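Local coordinates for surface presentation of antigens protein SpaS (Salmonella typhimurium, PDB 3C01) that acts in the type III secretion pathway that presents determinants needed for Salmonella to enter mammalian cells, and is represented here by a C-terminal part of its cytoplasmic domain, at residues B[50-55]-B[65-70]; B[55-58]-B[62-65]. All coordinates share one frame; numbering follows the deposited sequence.

Contact 1. Residues B[50-55]-B[65-70]; sequences ARSLFK and LEEIDE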
ATOM      1  N   ALA B  50       5.441  -1.385   7.681  1.00 20.70           N
ATOM      2  CA  ALA B  50       4.098  -1.980   7.859  1.00 20.36           C
ATOM      3  C   ALA B  50       3.649  -1.793   9.285  1.00 20.14           C
ATOM      4  O   ALA B  50       2.515  -1.394   9.560  1.00 19.03           O
ATOM      5  CB  ALA B  50       4.092  -3.477   7.516  1.00 19.04           C
ATOM      6  N   ARG B  51       4.555  -2.103  10.193  1.00 20.73           N
ATOM      7  CA  ARG B  51       4.235  -2.095  11.601  1.00 21.63           C
ATOM      8  C   ARG B  51       3.906  -0.696  12.114  1.00 21.05           C
ATOM      9  O   ARG B  51       2.998  -0.510  12.910  1.00 21.04           O
ATOM     10  CB  ARG B  51       5.390  -2.686  12.384  1.00 22.65           C
ATOM     11  CG  ARG B  51       4.952  -3.621  13.462  1.00 28.00           C
ATOM     12  CD  ARG B  51       5.806  -4.886  13.558  1.00 35.53           C
ATOM     13  NE  ARG B  51       5.028  -6.116  13.323  1.00 39.78           N
ATOM     14  CZ  ARG B  51       3.972  -6.528  14.053  1.00 41.26           C
ATOM     15  NH1 ARG B  51       3.484  -5.799  15.081  1.00 41.96           N
ATOM     16  NH2 ARG B  51       3.375  -7.679  13.741  1.00 39.72           N
ATOM     17  N   SER B  52       4.625   0.301  11.646  1.00 20.35           N
ATOM     18  CA  SER B  52       4.424   1.589  12.195  1.00 20.15           C
ATOM     19  C   SER B  52       3.230   2.311  11.539  1.00 20.01           C
ATOM     20  O   SER B  52       2.501   3.020  12.245  1.00 20.32           O
ATOM     21  CB  SER B  52       5.735   2.399  12.211  1.00 20.47           C
ATOM     22  OG  SER B  52       6.210   2.672  10.921  1.00 22.57           O
ATOM     23  N   LEU B  53       3.014   2.151  10.226  1.00 18.92           N
ATOM     24  CA  LEU B  53       1.789   2.653   9.625  1.00 18.39           C
ATOM     25  C   LEU B  53       0.576   2.029  10.285  1.00 18.41           C
ATOM     26  O   LEU B  53      -0.404   2.735  10.580  1.00 18.89           O
ATOM     27  CB  LEU B  53       1.720   2.363   8.165  1.00 17.66           C
ATOM     28  CG  LEU B  53       2.703   3.119   7.273  1.00 18.87           C
ATOM     29  CD1 LEU B  53       2.730   2.479   5.845  1.00 13.56           C
ATOM     30  CD2 LEU B  53       2.408   4.654   7.236  1.00 14.33           C
ATOM     31  N   PHE B  54       0.645   0.732  10.574  1.00 18.59           N
ATOM     32  CA  PHE B  54      -0.449   0.051  11.284  1.00 18.75           C
ATOM     33  C   PHE B  54      -0.741   0.729  12.620  1.00 19.23           C
ATOM     34  O   PHE B  54      -1.886   0.939  12.979  1.00 19.16           O
ATOM     35  CB  PHE B  54      -0.131  -1.418  11.541  1.00 18.48           C
ATOM     36  CG  PHE B  54      -1.226  -2.135  12.247  1.00 19.05           C
ATOM     37  CD1 PHE B  54      -2.434  -2.382  11.606  1.00 19.79           C
ATOM     38  CD2 PHE B  54      -1.092  -2.516  13.572  1.00 19.19           C
ATOM     39  CE1 PHE B  54      -3.488  -3.012  12.285  1.00 17.97           C
ATOM     40  CE2 PHE B  54      -2.144  -3.152  14.243  1.00 18.06           C
ATOM     41  CZ  PHE B  54      -3.341  -3.398  13.587  1.00 16.16           C
ATOM     42  N   LYS B  55       0.305   1.113  13.331  1.00 19.96           N
ATOM     43  CA  LYS B  55       0.159   1.665  14.666  1.00 19.91           C
ATOM     44  C   LYS B  55      -0.334   3.093  14.608  1.00 19.07           C
ATOM     45  O   LYS B  55      -1.219   3.455  15.326  1.00 18.30           O
ATOM     46  CB  LYS B  55       1.493   1.580  15.407  1.00 20.19           C
ATOM     47  CG  LYS B  55       1.379   1.728  16.901  1.00 21.99           C
ATOM     48  CD  LYS B  55       2.491   2.623  17.514  1.00 22.94           C
ATOM     49  CE  LYS B  55       3.910   2.278  17.016  1.00 26.27           C
ATOM     50  NZ  LYS B  55       4.960   2.806  17.995  1.00 27.28           N
ATOM     51  N   LEU B  65       2.758  13.571   8.785  1.00 25.78           N
ATOM     52  CA  LEU B  65       4.099  14.107   8.615  1.00 26.45           C
ATOM     53  C   LEU B  65       5.174  13.211   9.253  1.00 27.12           C
ATOM     54  O   LEU B  65       6.308  13.177   8.821  1.00 27.75           O
ATOM     55  CB  LEU B  65       4.180  15.540   9.172  1.00 26.58           C
ATOM     56  CG  LEU B  65       3.464  16.658   8.379  1.00 27.16           C
ATOM     57  CD1 LEU B  65       2.116  16.166   7.772  1.00 29.02           C
ATOM     58  CD2 LEU B  65       3.251  17.902   9.273  1.00 25.97           C
ATOM     59  N   GLU B  66       4.804  12.487  10.287  1.00 27.83           N
ATOM     60  CA  GLU B  66       5.671  11.493  10.912  1.00 27.85           C
ATOM     61  C   GLU B  66       6.247  10.522   9.879  1.00 27.58           C
ATOM     62  O   GLU B  66       7.443  10.287   9.843  1.00 27.68           O
ATOM     63  CB  GLU B  66       4.789  10.721  11.880  1.00 28.59           C
ATOM     64  CG  GLU B  66       5.405   9.788  12.913  1.00 29.19           C
ATOM     65  CD  GLU B  66       4.285   9.268  13.883  1.00 30.82           C
ATOM     66  OE1 GLU B  66       3.153   8.958  13.380  1.00 34.12           O
ATOM     67  OE2 GLU B  66       4.519   9.200  15.126  1.00 31.27           O
ATOM     68  N   GLU B  67       5.388   9.967   9.030  1.00 26.99           N
ATOM     69  CA  GLU B  67       5.792   8.903   8.126  1.00 26.54           C
ATOM     70  C   GLU B  67       5.865   9.281   6.670  1.00 25.54           C
ATOM     71  O   GLU B  67       6.242   8.448   5.839  1.00 24.79           O
ATOM     72  CB  GLU B  67       4.835   7.719   8.251  1.00 27.35           C
ATOM     73  CG  GLU B  67       5.483   6.429   8.790  1.00 29.15           C
ATOM     74  CD  GLU B  67       4.964   6.033  10.140  1.00 32.34           C
ATOM     75  OE1 GLU B  67       4.141   6.773  10.734  1.00 35.68           O
ATOM     76  OE2 GLU B  67       5.390   4.964  10.620  1.00 35.96           O
ATOM     77  N   ILE B  68       5.515  10.520   6.360  1.00 25.01           N
ATOM     78  CA  ILE B  68       5.405  10.955   4.978  1.00 25.28           C
ATOM     79  C   ILE B  68       6.713  10.781   4.209  1.00 25.90           C
ATOM     80  O   ILE B  68       6.690  10.312   3.066  1.00 26.36           O
ATOM     81  CB  ILE B  68       4.890  12.447   4.868  1.00 24.96           C
ATOM     82  CG1 ILE B  68       4.591  12.831   3.413  1.00 24.55           C
ATOM     83  CG2 ILE B  68       5.882  13.434   5.414  1.00 21.58           C
ATOM     84  CD1 ILE B  68       3.561  11.966   2.716  1.00 22.52           C
ATOM     85  N   ASP B  69       7.845  11.155   4.813  1.00 26.00           N
ATOM     86  CA  ASP B  69       9.110  11.115   4.077  1.00 26.52           C
ATOM     87  C   ASP B  69       9.522   9.694   3.724  1.00 26.48           C
ATOM     88  O   ASP B  69      10.045   9.437   2.628  1.00 26.41           O
ATOM     89  CB  ASP B  69      10.242  11.825   4.842  1.00 26.85           C
ATOM     90  CG  ASP B  69       9.962  13.322   5.047  1.00 29.93           C
ATOM     91  OD1 ASP B  69       9.326  13.952   4.162  1.00 33.32           O
ATOM     92  OD2 ASP B  69      10.373  13.879   6.100  1.00 32.74           O
ATOM     93  N   GLU B  70       9.284   8.770   4.646  1.00 26.26           N
ATOM     94  CA  GLU B  70       9.580   7.366   4.382  1.00 26.38           C
ATOM     95  C   GLU B  70       8.683   6.809   3.270  1.00 26.06           C
ATOM     96  O   GLU B  70       9.163   6.167   2.364  1.00 25.08           O
ATOM     97  CB  GLU B  70       9.392   6.578   5.645  1.00 26.06           C
ATOM     98  CG  GLU B  70       9.964   5.214   5.605  1.00 26.90           C
ATOM     99  CD  GLU B  70      10.086   4.600   6.997  1.00 27.81           C
ATOM    100  OE1 GLU B  70      10.721   3.521   7.094  1.00 29.24           O
ATOM    101  OE2 GLU B  70       9.552   5.197   7.988  1.00 30.00           O
TER
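Ser52 and Glu67 supply the polar half of this contact: the hydroxyl OG of Ser52 donates a hydrogen bond to OE2 of Glu67, very short as modelled at 2.5 Å, a length that is doubtful in detail. With chi1 at 65°, OG sits between the backbone N and the carbonyl carbon of Ser52, where the backbone O of Lys48, one turn back in the same helix, is a second acceptor within reach. The single hydroxyl proton is therefore probably contested between the two. Glu67 reaches OG with a chain bent at chi2 (113°), which brings the buried carboxylate up to helix 47-56.

The pair illustrates helix-to-helix packing in the cytoplasmic domain of a FlhB/YscU-family exporter, joining helix 47-56 to the N-terminal part of the long C-terminal helix 65-84. The backbones stay well apart, with 7.6 Å between CA of Leu53 and CA of Glu67, and side chains bridge the interval.

The apolar half comes from Leu53. Its CD2 branch lies against the aliphatic part of Glu67, 3.9 Å from CG and 4.0 Å from CB, the two side chains running at a slant to each other. Leu53 also touches Ile6 of strand 4-9.

Contact 2. Residues B[55-58]-B[62-65]; sequences KTHR and LVSL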
ATOM      1  N   LYS B  55       0.305   1.113  13.331  1.00 19.96           N
ATOM      2  CA  LYS B  55       0.159   1.665  14.666  1.00 19.91           C
ATOM      3  C   LYS B  55      -0.334   3.093  14.608  1.00 19.07           C
ATOM      4  O   LYS B  55      -1.219   3.455  15.326  1.00 18.30           O
ATOM      5  CB  LYS B  55       1.493   1.580  15.407  1.00 20.19           C
ATOM      6  CG  LYS B  55       1.379   1.728  16.901  1.00 21.99           C
ATOM      7  CD  LYS B  55       2.491   2.623  17.514  1.00 22.94           C
ATOM      8  CE  LYS B  55       3.910   2.278  17.016  1.00 26.27           C
ATOM      9  NZ  LYS B  55       4.960   2.806  17.995  1.00 27.28           N
ATOM     10  N   THR B  56       0.197   3.882  13.691  1.00 19.43           N
ATOM     11  CA  THR B  56      -0.075   5.333  13.649  1.00 19.32           C
ATOM     12  C   THR B  56      -1.336   5.708  12.855  1.00 19.35           C
ATOM     13  O   THR B  56      -2.045   6.601  13.256  1.00 20.91           O
ATOM     14  CB  THR B  56       1.151   6.103  13.067  1.00 19.56           C
ATOM     15  OG1 THR B  56       1.530   5.543  11.782  1.00 19.93           O
ATOM     16  CG2 THR B  56       2.342   5.992  14.022  1.00 18.96           C
ATOM     17  N   HIS B  57      -1.631   5.007  11.763  1.00 18.74           N
ATOM     18  CA  HIS B  57      -2.710   5.379  10.859  1.00 17.87           C
ATOM     19  C   HIS B  57      -3.918   4.416  10.903  1.00 17.38           C
ATOM     20  O   HIS B  57      -3.854   3.366  11.507  1.00 17.54           O
ATOM     21  CB  HIS B  57      -2.171   5.402   9.437  1.00 18.25           C
ATOM     22  CG  HIS B  57      -1.196   6.493   9.176  1.00 19.21           C
ATOM     23  ND1 HIS B  57       0.051   6.533   9.758  1.00 20.50           N
ATOM     24  CD2 HIS B  57      -1.270   7.578   8.368  1.00 20.35           C
ATOM     25  CE1 HIS B  57       0.685   7.622   9.355  1.00 20.36           C
ATOM     26  NE2 HIS B  57      -0.087   8.264   8.498  1.00 19.35           N
ATOM     27  N   ARG B  58      -4.999   4.811  10.236  1.00 16.56           N
ATOM     28  CA  ARG B  58      -6.208   4.026  10.036  1.00 16.58           C
ATOM     29  C   ARG B  58      -6.664   4.165   8.573  1.00 16.86           C
ATOM     30  O   ARG B  58      -6.246   5.092   7.834  1.00 16.22           O
ATOM     31  CB  ARG B  58      -7.361   4.556  10.929  1.00 16.88           C
ATOM     32  CG  ARG B  58      -7.146   4.398  12.456  1.00 16.87           C
ATOM     33  CD  ARG B  58      -6.721   2.967  12.764  1.00 18.11           C
ATOM     34  NE  ARG B  58      -6.594   2.703  14.181  1.00 17.76           N
ATOM     35  CZ  ARG B  58      -5.442   2.580  14.852  1.00 17.80           C
ATOM     36  NH1 ARG B  58      -5.492   2.332  16.144  1.00 18.05           N
ATOM     37  NH2 ARG B  58      -4.257   2.721  14.283  1.00 16.93           N
ATOM     38  N   LEU B  62      -4.937  10.345   5.392  1.00 18.65           N
ATOM     39  CA  LEU B  62      -3.741  10.811   4.745  1.00 18.96           C
ATOM     40  C   LEU B  62      -2.521  10.374   5.573  1.00 19.84           C
ATOM     41  O   LEU B  62      -2.562  10.319   6.819  1.00 19.48           O
ATOM     42  CB  LEU B  62      -3.793  12.311   4.652  1.00 19.46           C
ATOM     43  CG  LEU B  62      -4.439  12.958   3.424  1.00 19.78           C
ATOM     44  CD1 LEU B  62      -5.662  12.240   2.964  1.00 18.12           C
ATOM     45  CD2 LEU B  62      -4.725  14.410   3.758  1.00 16.70           C
ATOM     46  N   VAL B  63      -1.434  10.067   4.876  1.00 20.63           N
ATOM     47  CA  VAL B  63      -0.173   9.779   5.511  1.00 21.75           C
ATOM     48  C   VAL B  63       0.332  11.033   6.251  1.00 23.04           C
ATOM     49  O   VAL B  63       0.487  12.087   5.658  1.00 23.93           O
ATOM     50  CB  VAL B  63       0.845   9.288   4.440  1.00 22.38           C
ATOM     51  CG1 VAL B  63       2.249   9.054   5.035  1.00 20.79           C
ATOM     52  CG2 VAL B  63       0.309   8.013   3.775  1.00 21.94           C
ATOM     53  N   SER B  64       0.581  10.919   7.552  1.00 24.10           N
ATOM     54  CA  SER B  64       0.918  12.057   8.398  1.00 24.49           C
ATOM     55  C   SER B  64       2.397  12.399   8.282  1.00 25.06           C
ATOM     56  O   SER B  64       3.188  11.606   7.785  1.00 24.76           O
ATOM     57  CB  SER B  64       0.621  11.697   9.837  1.00 24.44           C
ATOM     58  OG  SER B  64       1.410  10.570  10.173  1.00 27.65           O
ATOM     59  N   LEU B  65       2.758  13.571   8.785  1.00 25.78           N
ATOM     60  CA  LEU B  65       4.099  14.107   8.615  1.00 26.45           C
ATOM     61  C   LEU B  65       5.174  13.211   9.253  1.00 27.12           C
ATOM     62  O   LEU B  65       6.308  13.177   8.821  1.00 27.75           O
ATOM     63  CB  LEU B  65       4.180  15.540   9.172  1.00 26.58           C
ATOM     64  CG  LEU B  65       3.464  16.658   8.379  1.00 27.16           C
ATOM     65  CD1 LEU B  65       2.116  16.166   7.772  1.00 29.02           C
ATOM     66  CD2 LEU B  65       3.251  17.902   9.273  1.00 25.97           C
TER
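The connection between helix 47-56 and helix 65-84 is a loop tied across its base by a histidine, His57, the first residue to leave helical geometry at the end of the shorter helix. Its ring spans to the extended residues 62-64. NE2 of His57 accepts the backbone N-H of Ser64 at 2.9 Å, in a fairly straight bond (162° at the hydrogen) that lies close to the ring plane. On the other nitrogen, ND1 donates to OG1 of Thr56 at 2.7 Å, again near the plane. The pattern is consistent with a neutral ring protonated at ND1, and two in-plane bonds, one at each nitrogen, would fix its rotation about CB-CG. The chi1 of -68° places CG beside the backbone N and sends the ring toward the loop.

At the ring edge, CD2 of His57 comes within 3.4 Å of the backbone O of Leu62. OG of Ser64 lies 3.1 Å from CE1 of His57, and CA of Val63 approaches NE2 obliquely.

Next to the histidine, Arg58 folds back on the helix end. Its NH2 donates to the O of His57 at 2.9 Å, nearly straight but from well above the carbonyl plane, and makes a longer bond of 3.3 Å to the O of Lys55. The backbone N of Arg58 bonds to Asp61 within the loop.

The side chain of Val63 points away from segment 55-58 and packs on Ile20 of strand 19-25 and on Ile68 and Val71 of helix 65-84; its backbone pairs with Pro18, and His57 too packs on Ile20, so that the loop touches both strand 19-25 and helix 65-84.

How the contacts relate
Contacts 1 and 2 both start from helix 47-56; contact 1 reaches helix 65-84, contact 2 the loop leading into it. Their centres are about 6 Å apart, and they have Lys55 and Leu65 in common. Thr56 connects them: its OG1 lies 3.1 Å from OE1 of Glu67, a probable hydrogen bond, so the two carboxylate oxygens meet hydroxyls about one turn apart on helix 47-56. The same OE1 of Glu67 lies 3.8 Å from CE1 of His57. On the apolar side, CG1 of Val63 lies 3.7 Å from CA of Ile68. The bound cysteine is remote from this network, about 13 Å from the side chain of Leu53 in contact 1.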